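Local coordinates for protein pseudoperoxidase (Leishmania major, PDB 5VIA) that binds a heme b whose iron has two protein axial ligands, and belongs to the peroxidase family, though it is named a pseudoperoxidase, at residues 183-195 with 253-266. Numbering follows the deposited sequence.
Sequences LNNRYYQFLLEHE and RELVVRYAADEELW
Tyr188 enters as a knob among Val256, Tyr259, Ala260 and Trp266, with Tyr259 over one face of its ring and Trp266 at the edge. Tyr259 CB lies over that face, 3.7 Å from the ring centroid in a CH-pi contact, while the edge of the Tyr259 ring is turned toward the face of the Tyr188 ring in a T-shaped pair with planes 63° apart. Tyr188 in turn presents its own edge to the face of the Trp266 indole, offset, with CE2 3.5 Å from Trp266 CD1. With CG anti to the carbonyl carbon (chi1 -49°), the ring lies beside Trp266 and its OH is hydrogen-bonded to Val153 O, as Trp266 NE1 is to Ala154 O. One turn on, Leu192 is a second knob, its CD1 3.8 Å from Ala260 CB.

This is knobs-into-holes packing in an alpha-helical heme peroxidase fold: helix 186-194 crosses helix 253-261 at -121°, their axes 7.7 Å apart. Leu183 CD2 packs on Trp266 CH2, and the Leu183 side chain lies about 6 Å from the bound heme.

Two side-chain amides meet carbonyls at the C-terminal end of helix 253-261. Asn185 ND2 donates a nearly straight hydrogen bond to Tyr259 O at 2.8 Å, and Gln189 NE2 donates one to Ala260 O at 2.9 Å, both donors lying in the carbonyl plane.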
loop_
_atom_site.group_PDB
_atom_site.type_symbol
_atom_site.label_atom_id
_atom_site.label_comp_id
_atom_site.label_asym_id
_atom_site.label_seq_id
_atom_site.Cartn_x
_atom_site.Cartn_y
_atom_site.Cartn_z
ATOM N N LEU A 183 -2.317 -8.518 8.290
ATOM C CA LEU A 183 -2.771 -7.153 8.035
ATOM C C LEU A 183 -3.964 -6.855 8.938
ATOM O O LEU A 183 -5.105 -7.191 8.617
ATOM C CB LEU A 183 -3.127 -6.942 6.559
ATOM C CG LEU A 183 -3.053 -5.514 5.990
ATOM C CD1 LEU A 183 -3.312 -5.495 4.483
ATOM C CD2 LEU A 183 -4.015 -4.560 6.693
ATOM N N ASN A 184 -3.681 -6.234 10.073
ATOM C CA ASN A 184 -4.732 -5.822 11.000
ATOM C C ASN A 184 -4.424 -4.462 11.616
ATOM O O ASN A 184 -3.563 -3.736 11.123
ATOM C CB ASN A 184 -4.961 -6.883 12.078
ATOM C CG ASN A 184 -3.741 -7.105 12.950
ATOM O OD1 ASN A 184 -2.799 -6.306 12.949
ATOM N ND2 ASN A 184 -3.748 -8.204 13.699
ATOM N N ASN A 185 -5.118 -4.130 12.700
ATOM C CA ASN A 185 -4.992 -2.804 13.306
ATOM C C ASN A 185 -3.827 -2.683 14.288
ATOM O O ASN A 185 -3.777 -1.750 15.088
ATOM C CB ASN A 185 -6.296 -2.427 14.013
ATOM C CG ASN A 185 -6.627 -3.359 15.154
ATOM O OD1 ASN A 185 -6.215 -4.517 15.157
ATOM N ND2 ASN A 185 -7.371 -2.859 16.141
ATOM N N ARG A 186 -2.887 -3.622 14.235
ATOM C CA ARG A 186 -1.758 -3.580 15.157
ATOM C C ARG A 186 -0.895 -2.341 14.903
ATOM O O ARG A 186 -0.278 -1.811 15.817
ATOM C CB ARG A 186 -0.920 -4.861 15.043
ATOM C CG ARG A 186 -0.011 -5.084 16.247
ATOM C CD ARG A 186 0.621 -6.484 16.265
ATOM N NE ARG A 186 1.802 -6.477 17.130
ATOM C CZ ARG A 186 3.000 -6.055 16.732
ATOM N NH1 ARG A 186 3.172 -5.626 15.490
ATOM N NH2 ARG A 186 4.015 -6.054 17.576
ATOM N N TYR A 187 -0.869 -1.893 13.652
ATOM C CA TYR A 187 -0.174 -0.670 13.254
ATOM C C TYR A 187 -0.473 0.499 14.204
ATOM O O TYR A 187 0.442 1.155 14.718
ATOM C CB TYR A 187 -0.576 -0.316 11.813
ATOM C CG TYR A 187 -0.162 1.060 11.344
ATOM C CD1 TYR A 187 1.140 1.320 10.916
ATOM C CD2 TYR A 187 -1.080 2.101 11.307
ATOM C CE1 TYR A 187 1.517 2.598 10.476
ATOM C CE2 TYR A 187 -0.715 3.374 10.870
ATOM C CZ TYR A 187 0.580 3.615 10.457
ATOM O OH TYR A 187 0.928 4.881 10.033
ATOM N N TYR A 188 -1.759 0.744 14.450
ATOM C CA TYR A 188 -2.176 1.838 15.323
ATOM C C TYR A 188 -1.721 1.631 16.758
ATOM O O TYR A 188 -1.295 2.578 17.432
ATOM C CB TYR A 188 -3.701 1.982 15.270
ATOM C CG TYR A 188 -4.186 2.003 13.849
ATOM C CD1 TYR A 188 -3.951 3.105 13.045
ATOM C CD2 TYR A 188 -4.840 0.907 13.299
ATOM C CE1 TYR A 188 -4.363 3.126 11.732
ATOM C CE2 TYR A 188 -5.268 0.921 11.985
ATOM C CZ TYR A 188 -5.020 2.032 11.207
ATOM O OH TYR A 188 -5.420 2.056 9.897
ATOM N N GLN A 189 -1.832 0.394 17.230
ATOM C CA GLN A 189 -1.448 0.067 18.593
ATOM C C GLN A 189 0.054 0.267 18.740
ATOM O O GLN A 189 0.528 0.762 19.763
ATOM C CB GLN A 189 -1.843 -1.381 18.920
ATOM C CG GLN A 189 -3.348 -1.653 18.786
ATOM C CD GLN A 189 -3.702 -3.127 18.859
ATOM O OE1 GLN A 189 -2.830 -3.996 18.798
ATOM N NE2 GLN A 189 -4.989 -3.418 18.988
ATOM N N PHE A 190 0.795 -0.111 17.700
ATOM C CA PHE A 190 2.254 -0.018 17.716
ATOM C C PHE A 190 2.723 1.436 17.776
ATOM O O PHE A 190 3.570 1.785 18.609
ATOM C CB PHE A 190 2.850 -0.720 16.494
ATOM C CG PHE A 190 4.349 -0.807 16.520
ATOM C CD1 PHE A 190 4.985 -1.891 17.117
ATOM C CD2 PHE A 190 5.124 0.201 15.959
ATOM C CE1 PHE A 190 6.359 -1.969 17.142
ATOM C CE2 PHE A 190 6.499 0.129 15.989
ATOM C CZ PHE A 190 7.115 -0.954 16.572
ATOM N N LEU A 191 2.173 2.275 16.894
ATOM C CA LEU A 191 2.518 3.699 16.864
ATOM C C LEU A 191 2.290 4.365 18.218
ATOM O O LEU A 191 3.181 5.041 18.741
ATOM C CB LEU A 191 1.726 4.447 15.782
ATOM C CG LEU A 191 2.072 4.169 14.317
ATOM C CD1 LEU A 191 1.429 5.209 13.416
ATOM C CD2 LEU A 191 3.559 4.131 14.077
ATOM N N LEU A 192 1.099 4.164 18.781
ATOM C CA LEU A 192 0.736 4.759 20.067
ATOM C C LEU A 192 1.661 4.280 21.182
ATOM O O LEU A 192 2.030 5.057 22.067
ATOM C CB LEU A 192 -0.725 4.442 20.421
ATOM C CG LEU A 192 -1.815 5.044 19.514
ATOM C CD1 LEU A 192 -3.203 4.504 19.865
ATOM C CD2 LEU A 192 -1.816 6.568 19.580
ATOM N N GLU A 193 2.044 3.007 21.145
ATOM C CA GLU A 193 2.879 2.461 22.214
ATOM C C GLU A 193 4.294 3.029 22.175
ATOM O O GLU A 193 4.880 3.318 23.214
ATOM C CB GLU A 193 2.914 0.929 22.165
ATOM C CG GLU A 193 3.883 0.306 23.176
ATOM C CD GLU A 193 3.655 -1.179 23.374
ATOM O OE1 GLU A 193 2.501 -1.622 23.206
ATOM O OE2 GLU A 193 4.623 -1.907 23.709
ATOM N N HIS A 194 4.830 3.214 20.975
ATOM C CA HIS A 194 6.235 3.580 20.831
ATOM C C HIS A 194 6.465 5.014 20.375
ATOM O O HIS A 194 7.611 5.410 20.142
ATOM C CB HIS A 194 6.926 2.606 19.873
ATOM C CG HIS A 194 6.869 1.183 20.337
ATOM N ND1 HIS A 194 6.048 0.243 19.755
ATOM C CD2 HIS A 194 7.507 0.555 21.352
ATOM C CE1 HIS A 194 6.197 -0.913 20.381
ATOM N NE2 HIS A 194 7.075 -0.751 21.352
ATOM N N GLU A 195 5.382 5.784 20.271
ATOM C CA GLU A 195 5.429 7.156 19.765
ATOM C C GLU A 195 6.597 7.983 20.299
ATOM O O GLU A 195 7.317 8.609 19.524
ATOM C CB GLU A 195 4.120 7.887 20.079
ATOM C CG GLU A 195 4.029 9.256 19.421
ATOM C CD GLU A 195 2.824 10.054 19.880
ATOM O OE1 GLU A 195 2.047 9.538 20.717
ATOM O OE2 GLU A 195 2.670 11.202 19.411
ATOM N N ARG A 253 -5.044 11.642 15.159
ATOM C CA ARG A 253 -4.746 10.836 16.338
ATOM C C ARG A 253 -5.987 10.141 16.905
ATOM O O ARG A 253 -5.923 8.969 17.268
ATOM C CB ARG A 253 -4.073 11.683 17.422
ATOM C CG ARG A 253 -3.943 10.953 18.755
ATOM C CD ARG A 253 -3.288 11.809 19.817
ATOM N NE ARG A 253 -1.868 11.507 19.938
ATOM C CZ ARG A 253 -1.369 10.604 20.772
ATOM N NH1 ARG A 253 -2.170 9.911 21.569
ATOM N NH2 ARG A 253 -0.070 10.401 20.818
ATOM N N GLU A 254 -7.113 10.853 16.987
ATOM C CA GLU A 254 -8.336 10.219 17.478
ATOM C C GLU A 254 -8.762 9.038 16.602
ATOM O O GLU A 254 -9.314 8.064 17.101
ATOM C CB GLU A 254 -9.481 11.224 17.640
ATOM C CG GLU A 254 -10.888 10.596 17.765
ATOM C CD GLU A 254 -11.123 9.730 19.029
ATOM O OE1 GLU A 254 -10.217 8.991 19.488
ATOM O OE2 GLU A 254 -12.261 9.780 19.560
ATOM N N LEU A 255 -8.485 9.112 15.303
ATOM C CA LEU A 255 -8.759 7.977 14.424
ATOM C C LEU A 255 -7.775 6.826 14.688
ATOM O O LEU A 255 -8.160 5.650 14.669
ATOM C CB LEU A 255 -8.728 8.406 12.952
ATOM C CG LEU A 255 -9.917 9.294 12.522
ATOM C CD1 LEU A 255 -9.659 10.041 11.215
ATOM C CD2 LEU A 255 -11.129 8.425 12.362
ATOM N N VAL A 256 -6.512 7.160 14.946
ATOM C CA VAL A 256 -5.513 6.139 15.272
ATOM C C VAL A 256 -5.869 5.465 16.604
ATOM O O VAL A 256 -5.856 4.238 16.715
ATOM C CB VAL A 256 -4.100 6.736 15.328
ATOM C CG1 VAL A 256 -3.121 5.749 15.991
ATOM C CG2 VAL A 256 -3.639 7.081 13.927
ATOM N N VAL A 257 -6.215 6.273 17.602
ATOM C CA VAL A 257 -6.640 5.765 18.902
ATOM C C VAL A 257 -7.881 4.871 18.776
ATOM O O VAL A 257 -7.956 3.791 19.376
ATOM C CB VAL A 257 -6.933 6.929 19.877
ATOM C CG1 VAL A 257 -7.849 6.482 21.011
ATOM C CG2 VAL A 257 -5.635 7.490 20.431
ATOM N N ARG A 258 -8.845 5.332 17.989
ATOM C CA ARG A 258 -10.084 4.599 17.762
ATOM C C ARG A 258 -9.872 3.246 17.067
ATOM O O ARG A 258 -10.492 2.252 17.455
ATOM C CB ARG A 258 -11.029 5.474 16.942
ATOM C CG ARG A 258 -12.365 4.873 16.625
ATOM C CD ARG A 258 -13.383 5.988 16.399
ATOM N NE ARG A 258 -13.960 6.423 17.666
ATOM C CZ ARG A 258 -15.094 5.946 18.169
ATOM N NH1 ARG A 258 -15.786 5.027 17.504
ATOM N NH2 ARG A 258 -15.536 6.393 19.337
ATOM N N TYR A 259 -9.004 3.215 16.055
ATOM C CA TYR A 259 -8.738 2.001 15.283
ATOM C C TYR A 259 -7.924 1.017 16.111
ATOM O O TYR A 259 -8.018 -0.192 15.919
ATOM C CB TYR A 259 -7.995 2.328 13.980
ATOM C CG TYR A 259 -8.827 3.054 12.917
ATOM C CD1 TYR A 259 -10.216 3.073 12.976
ATOM C CD2 TYR A 259 -8.212 3.703 11.855
ATOM C CE1 TYR A 259 -10.971 3.725 11.996
ATOM C CE2 TYR A 259 -8.958 4.358 10.867
ATOM C CZ TYR A 259 -10.332 4.364 10.949
ATOM O OH TYR A 259 -11.073 5.017 9.975
ATOM N N ALA A 260 -7.124 1.543 17.030
ATOM C CA ALA A 260 -6.311 0.706 17.909
ATOM C C ALA A 260 -7.192 -0.104 18.853
ATOM O O ALA A 260 -6.829 -1.214 19.269
ATOM C CB ALA A 260 -5.336 1.566 18.709
ATOM N N ALA A 261 -8.348 0.467 19.193
ATOM C CA ALA A 261 -9.261 -0.143 20.148
ATOM C C ALA A 261 -10.433 -0.861 19.481
ATOM O O ALA A 261 -11.048 -1.741 20.097
ATOM C CB ALA A 261 -9.788 0.914 21.110
ATOM N N ASP A 262 -10.750 -0.469 18.245
ATOM C CA ASP A 262 -11.977 -0.907 17.572
ATOM C C ASP A 262 -11.656 -1.517 16.207
ATOM O O ASP A 262 -11.747 -0.845 15.171
ATOM C CB ASP A 262 -12.957 0.274 17.421
ATOM C CG ASP A 262 -14.361 -0.166 17.035
ATOM O OD1 ASP A 262 -14.514 -1.286 16.497
ATOM O OD2 ASP A 262 -15.319 0.607 17.264
ATOM N N GLU A 263 -11.286 -2.794 16.208
ATOM C CA GLU A 263 -10.877 -3.470 14.977
ATOM C C GLU A 263 -12.022 -3.564 13.976
ATOM O O GLU A 263 -11.806 -3.479 12.767
ATOM C CB GLU A 263 -10.342 -4.872 15.285
ATOM C CG GLU A 263 -9.731 -5.544 14.065
ATOM C CD GLU A 263 -8.958 -6.796 14.423
ATOM O OE1 GLU A 263 -9.239 -7.394 15.489
ATOM O OE2 GLU A 263 -8.071 -7.170 13.625
ATOM N N GLU A 264 -13.241 -3.732 14.479
ATOM C CA GLU A 264 -14.399 -3.847 13.598
ATOM C C GLU A 264 -14.606 -2.565 12.784
ATOM O O GLU A 264 -14.841 -2.616 11.565
ATOM C CB GLU A 264 -15.656 -4.183 14.405
ATOM C CG GLU A 264 -16.922 -4.256 13.561
ATOM C CD GLU A 264 -18.168 -4.519 14.391
ATOM O OE1 GLU A 264 -18.050 -4.715 15.623
ATOM O OE2 GLU A 264 -19.273 -4.526 13.808
ATOM N N LEU A 265 -14.520 -1.418 13.454
ATOM C CA LEU A 265 -14.669 -0.138 12.766
ATOM C C LEU A 265 -13.545 0.026 11.759
ATOM O O LEU A 265 -13.782 0.434 10.621
ATOM C CB LEU A 265 -14.649 1.024 13.754
ATOM C CG LEU A 265 -14.628 2.408 13.096
ATOM C CD1 LEU A 265 -15.881 2.645 12.256
ATOM C CD2 LEU A 265 -14.487 3.485 14.148
ATOM N N TRP A 266 -12.321 -0.309 12.171
ATOM C CA TRP A 266 -11.191 -0.198 11.259
ATOM C C TRP A 266 -11.393 -1.033 9.993
ATOM O O TRP A 266 -11.138 -0.546 8.889
ATOM C CB TRP A 266 -9.852 -0.563 11.919
ATOM C CG TRP A 266 -8.799 -0.757 10.858
ATOM C CD1 TRP A 266 -8.135 0.217 10.170
ATOM C CD2 TRP A 266 -8.344 -2.010 10.322
ATOM N NE1 TRP A 266 -7.276 -0.355 9.254
ATOM C CE2 TRP A 266 -7.389 -1.719 9.329
ATOM C CE3 TRP A 266 -8.647 -3.347 10.600
ATOM C CZ2 TRP A 266 -6.743 -2.716 8.603
ATOM C CZ3 TRP A 266 -7.997 -4.338 9.889
ATOM C CH2 TRP A 266 -7.055 -4.019 8.903
HETATM O O HOH W 1 -6.228 -9.986 13.280
#